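Activated BY transcription factor SSRB (PDB 2WNW) is a glycosyl hydrolase family 30 protein that joins a TIM barrel to a beta-sandwich domain, its production probably activated by the transcription factor SsrB. Local coordinates at residues 14-19 with 366-371; 82-87 with 132-137; 114-119 with 175-180; 273-278 with 321-326. All blocks are in the same frame, centred on the assembly; numbering follows the deposited sequence.

Contact 1 (14-19 with 366-371); sequences QFLVER and SWYGIG
F15 meets Y368 with its CB and the near half of its ring, a compact example of how one aromatic side chain can fasten a strand to a helix. Its CB lies over a face of the tyrosine ring, 3.3 Å from Y368 CD2. One atom further out, F15 CG stands 3.5 Å from Y368 CG, above the same face but displaced toward the rim. The ortho carbons then divide: F15 CD1 settles on the tyrosine's CB at 3.5 Å, while F15 CD2 passes Y368 CD1 and CE1. Beyond them the phenylalanine ring slides off its partner, and F15 CE1 comes loosely near Y368 CB. The result is an offset stack, with planes 15° apart and centroids separated by 4.3 Å. The opposite face of Y368 is taken by W367 CE3, which holds the tyrosine ring between two aromatic neighbours.

L16 works at the rim instead. With CG anti to its carbonyl carbon (chi1 -57°), it brings CD1 to the edge of the tyrosine ring, 3.9 Å from Y368 CD2, and the other methyl faces the backbone of G371. W310 and H365 pack against F15. Such aromatic and aliphatic packing, without a hydrogen bond between the segments, docks the corner between strands 14-15 and 17-25, the latter part of the sandwich sheet, onto helix 365-374 of the TIM-barrel domain, as expected of the two-domain family 30 fold.

Contact 2 (82-87 with 132-137); sequences NYTLAR and RLNPHM
Y83 O accepts from N134 ND2 across the contact at 3.0 Å, with an N-H...O angle of 154°. The oxygen lies in the plane of the asparagine amide, whereas the donor is tilted 23° from the carbonyl plane. The other end of that amide serves its own chain: N134 OD1 accepts from H136 N at 3.1 Å, from above the carbonyl plane, in an Asx turn after helix 124-133. Because CG stands anti to the backbone N (chi1 -178°), the amide reaches segment 82-87.

M137 fills the rest, mostly against backbone carbonyls. Its CG approaches Y83 O, its CA makes a CA-H...O contact with T84 O, and a bend at chi3 sends CE to its apolar partner A86 CB, 3.6 Å away. CE also lies 3.5 Å from L85 O. Backbone bonds of T84 and A86 continue the pairing into strand 138-143. With a bond at each end of its amide, N134 is probably restrained in rotation and ties the turn to the residues leading into strand 85-90.

Contact 3 (114-119 with 175-180); sequences LSFSRD and INYLLE
E180 lays the aliphatic part of its side chain over one face of F116, a CH-pi contact in which E180 CG sits 3.7 Å from the ring centroid and 22° off its normal. The carboxylate is nearly parallel to the ring, the planes differing by 7°, and the two side chains run past each other in opposite directions. A bend at chi2 (60°) keeps the glutamate chain close to the ring as its CD reaches F116 CB, 3.7 Å away. The far end of the phenylalanine drops onto the helix backbone: F116 CZ lies 3.7 Å from N176 O, and F116 CE1 is 3.8 Å from Y177 CA. Beside it, L114 CD1 touches N176 CB at 3.6 Å, the two side chains crossing at about a right angle.

The second shell steadies both partners. R183 forms a salt bridge with E180 OE1, while the ring of Y102 meets that of F116. D119 OD1, near the edge of Y177, is hydrogen-bonded to the hydroxyls of Y102 and Y181. F116 occupies the N-cap position of helix 117-122, which is thus set beside helix 167-183; on the inner side of the latter, Y177 packs on M88 and I90 of barrel strand 85-90.

Contact 4 (273-278 with 321-326); sequences DHFSQI and FKSGCS
S323 turns its CB toward the first turn of helix 275-284, fitting between F275 and I278. Its OG, anti to the carbonyl carbon (chi1 -56°), comes obliquely to within 3.4 Å of F275 CB. The hydroxyl is hydrogen-bonded to G319 O, in the last turns of helix 305-322. S323 CB rests 3.6 Å from F275 O and 3.9 Å from I278 CB.

I278 points back: its CG2, anti to the backbone N, touches S323 O at 3.4 Å and continues alongside the peptide to C325 N, at 4.0 Å. That methyl meets the chain where helix 305-322 ends in a Schellman motif, with positive phi at G324, before strand 327-330, the last of the eight-stranded TIM barrel.

Across the F275 ring from the serine hydroxyl, D273 CB lies over one face, and the ring of H315 meets it edge-to-face. A bound glycerol, probably from the crystallisation liquor, is hydrogen-bonded to the backbone N of F275 and of S276, and S276 OG is hydrogen-bonded to K322 NZ of the second subunit.

From the N terminus, the chain opens contact 1 at the corner between strands 14-15 and 17-25 and closes it 347 residues later at helix 365-374, so the other three fall within that long loop, which ties sandwich to barrel. Contact 2 opens at strand 85-90, but contact 3 starts at 114-119 before 132-137 has closed it; these two loops cross, overlapping in the early part of the barrel. Contact 4 follows in series, linking helix 275-284 to the end of helix 305-322 just before the last barrel strand. Contacts 1 and 2 touch through I370 and Y83, whereas contacts 3 and 4 lie on opposite sides of the chain's centre, their centres about 35 Å apart.

Contact 1 (14-19 with 366-371)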
loop_
_atom_site.group_PDB
_atom_site.type_symbol
_atom_site.label_atom_id
_atom_site.label_comp_id
_atom_site.label_asym_id
_atom_site.label_seq_id
_atom_site.Cartn_x
_atom_site.Cartn_y
_atom_site.Cartn_z
ATOM N N GLN A 14 -0.040 4.445 -29.227
ATOM C CA GLN A 14 1.261 5.111 -29.150
ATOM C C GLN A 14 2.015 4.509 -27.972
ATOM O O GLN A 14 1.597 4.660 -26.828
ATOM C CB GLN A 14 1.096 6.613 -28.915
ATOM C CG GLN A 14 1.370 7.467 -30.135
ATOM C CD GLN A 14 0.410 7.186 -31.264
ATOM O OE1 GLN A 14 -0.789 7.432 -31.146
ATOM N NE2 GLN A 14 0.930 6.661 -32.367
ATOM N N PHE A 15 3.129 3.841 -28.248
ATOM C CA PHE A 15 3.898 3.207 -27.183
ATOM C C PHE A 15 5.359 3.623 -27.096
ATOM O O PHE A 15 6.038 3.786 -28.109
ATOM C CB PHE A 15 3.840 1.685 -27.340
ATOM C CG PHE A 15 2.471 1.106 -27.150
ATOM C CD1 PHE A 15 1.936 0.951 -25.874
ATOM C CD2 PHE A 15 1.715 0.708 -28.247
ATOM C CE1 PHE A 15 0.670 0.409 -25.692
ATOM C CE2 PHE A 15 0.442 0.164 -28.075
ATOM C CZ PHE A 15 -0.080 0.015 -26.797
ATOM N N LEU A 16 5.829 3.775 -25.862
ATOM C CA LEU A 16 7.211 4.126 -25.574
ATOM C C LEU A 16 7.752 5.284 -26.410
ATOM O O LEU A 16 8.801 5.167 -27.048
ATOM C CB LEU A 16 8.093 2.887 -25.762
ATOM C CG LEU A 16 7.705 1.657 -24.928
ATOM C CD1 LEU A 16 8.528 0.458 -25.367
ATOM C CD2 LEU A 16 7.917 1.944 -23.447
ATOM N N VAL A 17 7.034 6.400 -26.402
ATOM C CA VAL A 17 7.459 7.580 -27.146
ATOM C C VAL A 17 8.363 8.407 -26.236
ATOM O O VAL A 17 7.937 8.851 -25.171
ATOM C CB VAL A 17 6.249 8.425 -27.575
ATOM C CG1 VAL A 17 6.710 9.649 -28.353
ATOM C CG2 VAL A 17 5.301 7.574 -28.417
ATOM N N GLU A 18 9.611 8.607 -26.650
ATOM C CA GLU A 18 10.553 9.365 -25.834
ATOM C C GLU A 18 10.785 10.801 -26.283
ATOM O O GLU A 18 10.736 11.116 -27.470
ATOM C CB GLU A 18 11.909 8.652 -25.779
ATOM C CG GLU A 18 12.886 9.317 -24.815
ATOM C CD GLU A 18 14.255 8.665 -24.795
ATOM O OE1 GLU A 18 14.329 7.418 -24.727
ATOM O OE2 GLU A 18 15.260 9.405 -24.831
ATOM N N ARG A 19 11.043 11.666 -25.309
ATOM C CA ARG A 19 11.326 13.065 -25.581
ATOM C C ARG A 19 12.065 13.664 -24.394
ATOM O O ARG A 19 11.886 13.231 -23.252
ATOM C CB ARG A 19 10.033 13.838 -25.861
ATOM C CG ARG A 19 9.177 14.157 -24.654
ATOM C CD ARG A 19 7.865 14.773 -25.112
ATOM N NE ARG A 19 7.106 15.373 -24.020
ATOM C CZ ARG A 19 7.434 16.511 -23.417
ATOM N NH1 ARG A 19 8.515 17.182 -23.800
ATOM N NH2 ARG A 19 6.678 16.986 -22.436
ATOM N N SER A 366 1.001 -5.976 -23.551
ATOM C CA SER A 366 1.814 -6.396 -22.413
ATOM C C SER A 366 3.313 -6.221 -22.655
ATOM O O SER A 366 4.054 -5.895 -21.733
ATOM C CB SER A 366 1.510 -7.853 -22.060
ATOM O OG SER A 366 1.777 -8.702 -23.161
ATOM N N TRP A 367 3.761 -6.424 -23.890
ATOM C CA TRP A 367 5.181 -6.269 -24.199
ATOM C C TRP A 367 5.619 -4.835 -23.893
ATOM O O TRP A 367 6.669 -4.618 -23.294
ATOM C CB TRP A 367 5.457 -6.587 -25.674
ATOM C CG TRP A 367 6.928 -6.649 -26.011
ATOM C CD1 TRP A 367 7.770 -7.709 -25.824
ATOM C CD2 TRP A 367 7.728 -5.596 -26.570
ATOM N NE1 TRP A 367 9.047 -7.383 -26.231
ATOM C CE2 TRP A 367 9.049 -6.092 -26.692
ATOM C CE3 TRP A 367 7.459 -4.281 -26.978
ATOM C CZ2 TRP A 367 10.099 -5.316 -27.205
ATOM C CZ3 TRP A 367 8.503 -3.510 -27.488
ATOM C CH2 TRP A 367 9.807 -4.033 -27.596
ATOM N N TYR A 368 4.808 -3.859 -24.297
ATOM C CA TYR A 368 5.137 -2.457 -24.047
ATOM C C TYR A 368 4.988 -2.114 -22.569
ATOM O O TYR A 368 5.741 -1.302 -22.039
ATOM C CB TYR A 368 4.256 -1.525 -24.886
ATOM C CG TYR A 368 4.389 -1.758 -26.371
ATOM C CD1 TYR A 368 3.490 -2.578 -27.051
ATOM C CD2 TYR A 368 5.444 -1.195 -27.090
ATOM C CE1 TYR A 368 3.637 -2.835 -28.410
ATOM C CE2 TYR A 368 5.602 -1.448 -28.451
ATOM C CZ TYR A 368 4.698 -2.268 -29.102
ATOM O OH TYR A 368 4.862 -2.539 -30.441
ATOM N N GLY A 369 4.018 -2.744 -21.908
ATOM C CA GLY A 369 3.812 -2.503 -20.491
ATOM C C GLY A 369 5.035 -2.932 -19.700
ATOM O O GLY A 369 5.526 -2.196 -18.848
ATOM N N ILE A 370 5.526 -4.135 -19.974
ATOM C CA ILE A 370 6.712 -4.642 -19.293
ATOM C C ILE A 370 7.876 -3.705 -19.616
ATOM O O ILE A 370 8.719 -3.428 -18.769
ATOM C CB ILE A 370 7.053 -6.067 -19.778
ATOM C CG1 ILE A 370 5.935 -7.032 -19.366
ATOM C CG2 ILE A 370 8.388 -6.517 -19.208
ATOM C CD1 ILE A 370 6.087 -8.426 -19.950
ATOM N N GLY A 371 7.889 -3.208 -20.850
ATOM C CA GLY A 371 8.943 -2.314 -21.298
ATOM C C GLY A 371 9.133 -1.045 -20.485
ATOM O O GLY A 371 10.257 -0.560 -20.356
#

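Contact 2 (82-87 with 132-137)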
loop_
_atom_site.group_PDB
_atom_site.type_symbol
_atom_site.label_atom_id
_atom_site.label_comp_id
_atom_site.label_asym_id
_atom_site.label_seq_id
_atom_site.Cartn_x
_atom_site.Cartn_y
_atom_site.Cartn_z
ATOM N N ASN A 82 16.250 -5.586 -22.999
ATOM C CA ASN A 82 17.354 -5.930 -22.108
ATOM C C ASN A 82 16.976 -6.897 -20.983
ATOM O O ASN A 82 17.320 -6.668 -19.826
ATOM C CB ASN A 82 17.919 -4.634 -21.505
ATOM C CG ASN A 82 19.145 -4.870 -20.649
ATOM O OD1 ASN A 82 20.124 -5.461 -21.102
ATOM N ND2 ASN A 82 19.101 -4.403 -19.401
ATOM N N TYR A 83 16.272 -7.976 -21.317
ATOM C CA TYR A 83 15.880 -8.948 -20.303
ATOM C C TYR A 83 17.108 -9.466 -19.566
ATOM O O TYR A 83 18.094 -9.863 -20.188
ATOM C CB TYR A 83 15.107 -10.113 -20.937
ATOM C CG TYR A 83 13.600 -9.918 -20.982
ATOM C CD1 TYR A 83 12.756 -10.968 -21.347
ATOM C CD2 TYR A 83 13.015 -8.698 -20.629
ATOM C CE1 TYR A 83 11.371 -10.813 -21.354
ATOM C CE2 TYR A 83 11.623 -8.532 -20.635
ATOM C CZ TYR A 83 10.810 -9.597 -20.997
ATOM O OH TYR A 83 9.439 -9.457 -20.986
ATOM N N THR A 84 17.034 -9.462 -18.238
ATOM C CA THR A 84 18.139 -9.895 -17.397
ATOM C C THR A 84 17.827 -11.118 -16.539
ATOM O O THR A 84 18.706 -11.640 -15.850
ATOM C CB THR A 84 18.593 -8.741 -16.487
ATOM O OG1 THR A 84 17.470 -8.240 -15.750
ATOM C CG2 THR A 84 19.171 -7.614 -17.322
ATOM N N LEU A 85 16.577 -11.565 -16.575
ATOM C CA LEU A 85 16.152 -12.742 -15.820
ATOM C C LEU A 85 15.383 -13.684 -16.738
ATOM O O LEU A 85 14.930 -13.290 -17.813
ATOM C CB LEU A 85 15.218 -12.355 -14.669
ATOM C CG LEU A 85 15.681 -11.442 -13.536
ATOM C CD1 LEU A 85 14.533 -11.267 -12.543
ATOM C CD2 LEU A 85 16.895 -12.045 -12.842
ATOM N N ALA A 86 15.222 -14.924 -16.294
ATOM C CA ALA A 86 14.461 -15.908 -17.048
ATOM C C ALA A 86 14.146 -17.099 -16.157
ATOM O O ALA A 86 14.834 -17.351 -15.166
ATOM C CB ALA A 86 15.242 -16.367 -18.279
ATOM N N ARG A 87 13.086 -17.815 -16.508
ATOM C CA ARG A 87 12.693 -19.012 -15.775
ATOM C C ARG A 87 12.457 -20.072 -16.837
ATOM O O ARG A 87 11.999 -19.765 -17.939
ATOM C CB ARG A 87 11.415 -18.760 -14.965
ATOM C CG ARG A 87 10.907 -19.965 -14.161
ATOM C CD ARG A 87 10.064 -19.498 -12.971
ATOM N NE ARG A 87 9.438 -20.586 -12.211
ATOM C CZ ARG A 87 8.193 -21.023 -12.403
ATOM N NH1 ARG A 87 7.422 -20.480 -13.339
ATOM N NH2 ARG A 87 7.701 -21.986 -11.635
ATOM N N ARG A 132 23.506 -15.205 -26.085
ATOM C CA ARG A 132 24.464 -14.570 -26.986
ATOM C C ARG A 132 24.323 -13.055 -26.892
ATOM O O ARG A 132 25.319 -12.331 -26.885
ATOM C CB ARG A 132 24.240 -15.021 -28.435
ATOM C CG ARG A 132 25.147 -16.160 -28.881
ATOM C CD ARG A 132 25.050 -16.388 -30.388
ATOM N NE ARG A 132 23.829 -17.094 -30.772
ATOM C CZ ARG A 132 23.630 -18.394 -30.578
ATOM N NH1 ARG A 132 24.573 -19.133 -30.005
ATOM N NH2 ARG A 132 22.489 -18.957 -30.955
ATOM N N LEU A 133 23.083 -12.577 -26.815
ATOM C CA LEU A 133 22.826 -11.147 -26.703
ATOM C C LEU A 133 23.117 -10.648 -25.292
ATOM O O LEU A 133 23.619 -9.540 -25.112
ATOM C CB LEU A 133 21.383 -10.825 -27.097
ATOM C CG LEU A 133 21.157 -10.658 -28.604
ATOM C CD1 LEU A 133 21.430 -11.963 -29.327
ATOM C CD2 LEU A 133 19.733 -10.202 -28.852
ATOM N N ASN A 134 22.792 -11.457 -24.289
ATOM C CA ASN A 134 23.080 -11.092 -22.905
ATOM C C ASN A 134 23.612 -12.308 -22.161
ATOM O O ASN A 134 22.854 -13.063 -21.553
ATOM C CB ASN A 134 21.842 -10.553 -22.184
ATOM C CG ASN A 134 22.151 -10.128 -20.756
ATOM O OD1 ASN A 134 23.319 -10.052 -20.361
ATOM N ND2 ASN A 134 21.108 -9.847 -19.975
ATOM N N PRO A 135 24.936 -12.513 -22.200
ATOM C CA PRO A 135 25.560 -13.652 -21.524
ATOM C C PRO A 135 25.497 -13.593 -19.999
ATOM O O PRO A 135 25.856 -14.558 -19.326
ATOM C CB PRO A 135 26.993 -13.619 -22.053
ATOM C CG PRO A 135 27.235 -12.164 -22.250
ATOM C CD PRO A 135 25.947 -11.696 -22.895
ATOM N N HIS A 136 25.029 -12.471 -19.456
ATOM C CA HIS A 136 24.946 -12.315 -18.006
ATOM C C HIS A 136 23.550 -12.511 -17.414
ATOM O O HIS A 136 23.317 -12.203 -16.243
ATOM C CB HIS A 136 25.502 -10.948 -17.600
ATOM C CG HIS A 136 26.968 -10.798 -17.864
ATOM N ND1 HIS A 136 27.491 -9.760 -18.607
ATOM C CD2 HIS A 136 28.021 -11.570 -17.501
ATOM C CE1 HIS A 136 28.802 -9.900 -18.693
ATOM N NE2 HIS A 136 29.149 -10.991 -18.031
ATOM N N MET A 137 22.626 -13.028 -18.217
ATOM C CA MET A 137 21.268 -13.274 -17.739
ATOM C C MET A 137 21.307 -14.202 -16.531
ATOM O O MET A 137 22.108 -15.135 -16.484
ATOM C CB MET A 137 20.424 -13.958 -18.815
ATOM C CG MET A 137 20.076 -13.120 -20.017
ATOM S SD MET A 137 18.963 -14.072 -21.073
ATOM C CE MET A 137 17.488 -14.101 -20.036
#

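Contact 3 (114-119 with 175-180)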
loop_
_atom_site.group_PDB
_atom_site.type_symbol
_atom_site.label_atom_id
_atom_site.label_comp_id
_atom_site.label_asym_id
_atom_site.label_seq_id
_atom_site.Cartn_x
_atom_site.Cartn_y
_atom_site.Cartn_z
ATOM N N LEU A 114 20.052 -41.336 -18.778
ATOM C CA LEU A 114 19.200 -40.152 -18.840
ATOM C C LEU A 114 19.189 -39.628 -20.269
ATOM O O LEU A 114 20.084 -39.932 -21.055
ATOM C CB LEU A 114 19.748 -39.056 -17.919
ATOM C CG LEU A 114 20.148 -39.417 -16.486
ATOM C CD1 LEU A 114 20.597 -38.154 -15.761
ATOM C CD2 LEU A 114 18.981 -40.062 -15.761
ATOM N N SER A 115 18.177 -38.837 -20.605
ATOM C CA SER A 115 18.095 -38.264 -21.939
ATOM C C SER A 115 17.662 -36.807 -21.894
ATOM O O SER A 115 16.621 -36.474 -21.329
ATOM C CB SER A 115 17.118 -39.046 -22.816
ATOM O OG SER A 115 16.977 -38.407 -24.076
ATOM N N PHE A 116 18.474 -35.946 -22.497
ATOM C CA PHE A 116 18.193 -34.517 -22.555
ATOM C C PHE A 116 18.068 -34.080 -24.011
ATOM O O PHE A 116 17.997 -32.887 -24.301
ATOM C CB PHE A 116 19.327 -33.729 -21.896
ATOM C CG PHE A 116 19.424 -33.926 -20.412
ATOM C CD1 PHE A 116 18.572 -33.246 -19.552
ATOM C CD2 PHE A 116 20.368 -34.793 -19.874
ATOM C CE1 PHE A 116 18.659 -33.424 -18.173
ATOM C CE2 PHE A 116 20.461 -34.979 -18.494
ATOM C CZ PHE A 116 19.605 -34.292 -17.644
ATOM N N SER A 117 18.040 -35.048 -24.924
ATOM C CA SER A 117 17.950 -34.742 -26.349
ATOM C C SER A 117 16.786 -33.810 -26.680
ATOM O O SER A 117 16.914 -32.914 -27.515
ATOM C CB SER A 117 17.834 -36.036 -27.163
ATOM O OG SER A 117 16.665 -36.758 -26.817
ATOM N N ARG A 118 15.656 -34.015 -26.017
ATOM C CA ARG A 118 14.486 -33.189 -26.260
ATOM C C ARG A 118 14.739 -31.723 -25.904
ATOM O O ARG A 118 14.387 -30.822 -26.670
ATOM C CB ARG A 118 13.299 -33.733 -25.474
ATOM C CG ARG A 118 12.001 -33.049 -25.800
ATOM C CD ARG A 118 10.840 -34.008 -25.659
ATOM N NE ARG A 118 9.562 -33.317 -25.777
ATOM C CZ ARG A 118 8.386 -33.931 -25.825
ATOM N NH1 ARG A 118 8.327 -35.257 -25.773
ATOM N NH2 ARG A 118 7.269 -33.220 -25.902
ATOM N N ASP A 119 15.348 -31.477 -24.746
ATOM C CA ASP A 119 15.651 -30.108 -24.349
ATOM C C ASP A 119 16.710 -29.523 -25.282
ATOM O O ASP A 119 16.705 -28.324 -25.566
ATOM C CB ASP A 119 16.174 -30.049 -22.908
ATOM C CG ASP A 119 15.074 -30.224 -21.873
ATOM O OD1 ASP A 119 15.276 -29.785 -20.721
ATOM O OD2 ASP A 119 14.016 -30.803 -22.199
ATOM N N ILE A 175 20.432 -32.309 -10.376
ATOM C CA ILE A 175 21.849 -31.978 -10.477
ATOM C C ILE A 175 22.333 -32.288 -11.899
ATOM O O ILE A 175 23.058 -31.496 -12.500
ATOM C CB ILE A 175 22.698 -32.782 -9.461
ATOM C CG1 ILE A 175 22.342 -32.358 -8.033
ATOM C CG2 ILE A 175 24.184 -32.555 -9.726
ATOM C CD1 ILE A 175 22.683 -30.906 -7.708
ATOM N N ASN A 176 21.927 -33.431 -12.446
ATOM C CA ASN A 176 22.347 -33.773 -13.803
ATOM C C ASN A 176 21.777 -32.798 -14.825
ATOM O O ASN A 176 22.394 -32.533 -15.859
ATOM C CB ASN A 176 21.961 -35.210 -14.152
ATOM C CG ASN A 176 23.000 -36.209 -13.683
ATOM O OD1 ASN A 176 22.852 -36.839 -12.638
ATOM N ND2 ASN A 176 24.077 -36.338 -14.452
ATOM N N TYR A 177 20.596 -32.266 -14.531
ATOM C CA TYR A 177 19.970 -31.273 -15.394
ATOM C C TYR A 177 20.919 -30.071 -15.418
ATOM O O TYR A 177 21.240 -29.534 -16.480
ATOM C CB TYR A 177 18.614 -30.858 -14.804
ATOM C CG TYR A 177 18.072 -29.542 -15.329
ATOM C CD1 TYR A 177 17.325 -29.487 -16.504
ATOM C CD2 TYR A 177 18.311 -28.350 -14.642
ATOM C CE1 TYR A 177 16.823 -28.277 -16.983
ATOM C CE2 TYR A 177 17.817 -27.134 -15.113
ATOM C CZ TYR A 177 17.074 -27.106 -16.281
ATOM O OH TYR A 177 16.573 -25.914 -16.738
ATOM N N LEU A 178 21.376 -29.662 -14.235
ATOM C CA LEU A 178 22.288 -28.528 -14.120
ATOM C C LEU A 178 23.618 -28.783 -14.835
ATOM O O LEU A 178 24.144 -27.896 -15.504
ATOM C CB LEU A 178 22.544 -28.196 -12.645
ATOM C CG LEU A 178 21.357 -27.650 -11.839
ATOM C CD1 LEU A 178 21.747 -27.505 -10.374
ATOM C CD2 LEU A 178 20.921 -26.306 -12.412
ATOM N N LEU A 179 24.161 -29.990 -14.690
ATOM C CA LEU A 179 25.422 -30.333 -15.348
ATOM C C LEU A 179 25.237 -30.353 -16.862
ATOM O O LEU A 179 26.090 -29.875 -17.612
ATOM C CB LEU A 179 25.916 -31.699 -14.868
ATOM C CG LEU A 179 26.266 -31.770 -13.381
ATOM C CD1 LEU A 179 26.629 -33.191 -13.006
ATOM C CD2 LEU A 179 27.418 -30.817 -13.086
ATOM N N GLU A 180 24.114 -30.913 -17.300
ATOM C CA GLU A 180 23.781 -30.991 -18.722
ATOM C C GLU A 180 23.753 -29.592 -19.338
ATOM O O GLU A 180 24.378 -29.341 -20.371
ATOM C CB GLU A 180 22.421 -31.675 -18.888
ATOM C CG GLU A 180 21.698 -31.421 -20.208
ATOM C CD GLU A 180 22.479 -31.881 -21.426
ATOM O OE1 GLU A 180 23.344 -32.772 -21.295
ATOM O OE2 GLU A 180 22.208 -31.353 -22.528
#

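Contact 4 (273-278 with 321-326)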
loop_
_atom_site.group_PDB
_atom_site.type_symbol
_atom_site.label_atom_id
_atom_site.label_comp_id
_atom_site.label_asym_id
_atom_site.label_seq_id
_atom_site.Cartn_x
_atom_site.Cartn_y
_atom_site.Cartn_z
ATOM N N ASP A 273 -4.180 -9.290 -6.369
ATOM C CA ASP A 273 -3.163 -8.414 -5.792
ATOM C C ASP A 273 -2.460 -8.916 -4.530
ATOM O O ASP A 273 -1.281 -9.271 -4.571
ATOM C CB ASP A 273 -3.773 -7.034 -5.500
ATOM C CG ASP A 273 -4.362 -6.366 -6.740
ATOM O OD1 ASP A 273 -4.187 -6.898 -7.859
ATOM O OD2 ASP A 273 -5.001 -5.296 -6.591
ATOM N N HIS A 274 -3.178 -8.911 -3.410
ATOM C CA HIS A 274 -2.627 -9.344 -2.126
ATOM C C HIS A 274 -1.256 -8.730 -1.851
ATOM O O HIS A 274 -0.378 -9.376 -1.284
ATOM C CB HIS A 274 -2.537 -10.873 -2.088
ATOM C CG HIS A 274 -3.874 -11.548 -2.079
ATOM N ND1 HIS A 274 -4.762 -11.420 -1.032
ATOM C CD2 HIS A 274 -4.490 -12.323 -3.003
ATOM C CE1 HIS A 274 -5.868 -12.085 -1.313
ATOM N NE2 HIS A 274 -5.730 -12.642 -2.503
ATOM N N PHE A 275 -1.084 -7.468 -2.233
ATOM C CA PHE A 275 0.195 -6.788 -2.048
ATOM C C PHE A 275 0.653 -6.726 -0.590
ATOM O O PHE A 275 1.850 -6.773 -0.309
ATOM C CB PHE A 275 0.133 -5.364 -2.626
ATOM C CG PHE A 275 -0.239 -5.309 -4.092
ATOM C CD1 PHE A 275 0.447 -6.076 -5.033
ATOM C CD2 PHE A 275 -1.270 -4.481 -4.527
ATOM C CE1 PHE A 275 0.108 -6.019 -6.392
ATOM C CE2 PHE A 275 -1.621 -4.413 -5.882
ATOM C CZ PHE A 275 -0.929 -5.186 -6.817
ATOM N N SER A 276 -0.297 -6.618 0.334
ATOM C CA SER A 276 0.034 -6.535 1.754
ATOM C C SER A 276 0.853 -7.713 2.274
ATOM O O SER A 276 1.647 -7.552 3.205
ATOM C CB SER A 276 -1.243 -6.394 2.591
ATOM O OG SER A 276 -1.820 -5.112 2.426
ATOM N N GLN A 277 0.671 -8.894 1.686
ATOM C CA GLN A 277 1.424 -10.058 2.143
ATOM C C GLN A 277 2.886 -9.970 1.725
ATOM O O GLN A 277 3.768 -10.464 2.428
ATOM C CB GLN A 277 0.778 -11.353 1.639
ATOM C CG GLN A 277 -0.556 -11.627 2.334
ATOM C CD GLN A 277 -1.032 -13.052 2.180
ATOM O OE1 GLN A 277 -0.253 -13.997 2.312
ATOM N NE2 GLN A 277 -2.327 -13.218 1.917
ATOM N N ILE A 278 3.147 -9.332 0.590
ATOM C CA ILE A 278 4.523 -9.155 0.139
ATOM C C ILE A 278 5.187 -8.180 1.109
ATOM O O ILE A 278 6.284 -8.429 1.609
ATOM C CB ILE A 278 4.598 -8.534 -1.267
ATOM C CG1 ILE A 278 3.879 -9.420 -2.284
ATOM C CG2 ILE A 278 6.062 -8.367 -1.678
ATOM C CD1 ILE A 278 3.826 -8.804 -3.663
ATOM N N PHE A 321 6.461 -4.267 -6.713
ATOM C CA PHE A 321 7.675 -3.532 -6.387
ATOM C C PHE A 321 7.494 -2.518 -5.262
ATOM O O PHE A 321 8.398 -2.330 -4.449
ATOM C CB PHE A 321 8.246 -2.890 -7.653
ATOM C CG PHE A 321 8.888 -3.887 -8.582
ATOM C CD1 PHE A 321 10.014 -4.602 -8.180
ATOM C CD2 PHE A 321 8.350 -4.141 -9.839
ATOM C CE1 PHE A 321 10.596 -5.555 -9.014
ATOM C CE2 PHE A 321 8.925 -5.094 -10.683
ATOM C CZ PHE A 321 10.050 -5.803 -10.269
ATOM N N LYS A 322 6.333 -1.876 -5.190
ATOM C CA LYS A 322 6.097 -0.926 -4.108
ATOM C C LYS A 322 6.026 -1.686 -2.787
ATOM O O LYS A 322 6.304 -1.132 -1.725
ATOM C CB LYS A 322 4.779 -0.173 -4.311
ATOM C CG LYS A 322 4.817 0.866 -5.411
ATOM C CD LYS A 322 4.465 2.249 -4.873
ATOM C CE LYS A 322 5.460 2.728 -3.838
ATOM N NZ LYS A 322 5.101 4.073 -3.282
ATOM N N SER A 323 5.663 -2.963 -2.864
ATOM C CA SER A 323 5.516 -3.789 -1.669
ATOM C C SER A 323 6.721 -4.621 -1.228
ATOM O O SER A 323 6.633 -5.331 -0.230
ATOM C CB SER A 323 4.301 -4.702 -1.839
ATOM O OG SER A 323 3.152 -3.920 -2.111
ATOM N N GLY A 324 7.826 -4.557 -1.966
ATOM C CA GLY A 324 9.013 -5.299 -1.562
ATOM C C GLY A 324 9.537 -6.383 -2.494
ATOM O O GLY A 324 10.463 -7.109 -2.127
ATOM N N CYS A 325 8.961 -6.481 -3.690
ATOM C CA CYS A 325 9.347 -7.488 -4.686
ATOM C C CYS A 325 10.798 -7.344 -5.149
ATOM O O CYS A 325 11.273 -6.234 -5.382
ATOM C CB CYS A 325 8.410 -7.393 -5.896
ATOM S SG CYS A 325 8.731 -8.596 -7.199
ATOM N N SER A 326 11.487 -8.471 -5.303
ATOM C CA SER A 326 12.894 -8.465 -5.712
ATOM C C SER A 326 13.153 -8.701 -7.201
ATOM O O SER A 326 14.296 -8.635 -7.648
ATOM C CB SER A 326 13.674 -9.514 -4.911
ATOM O OG SER A 326 13.221 -10.827 -5.210
#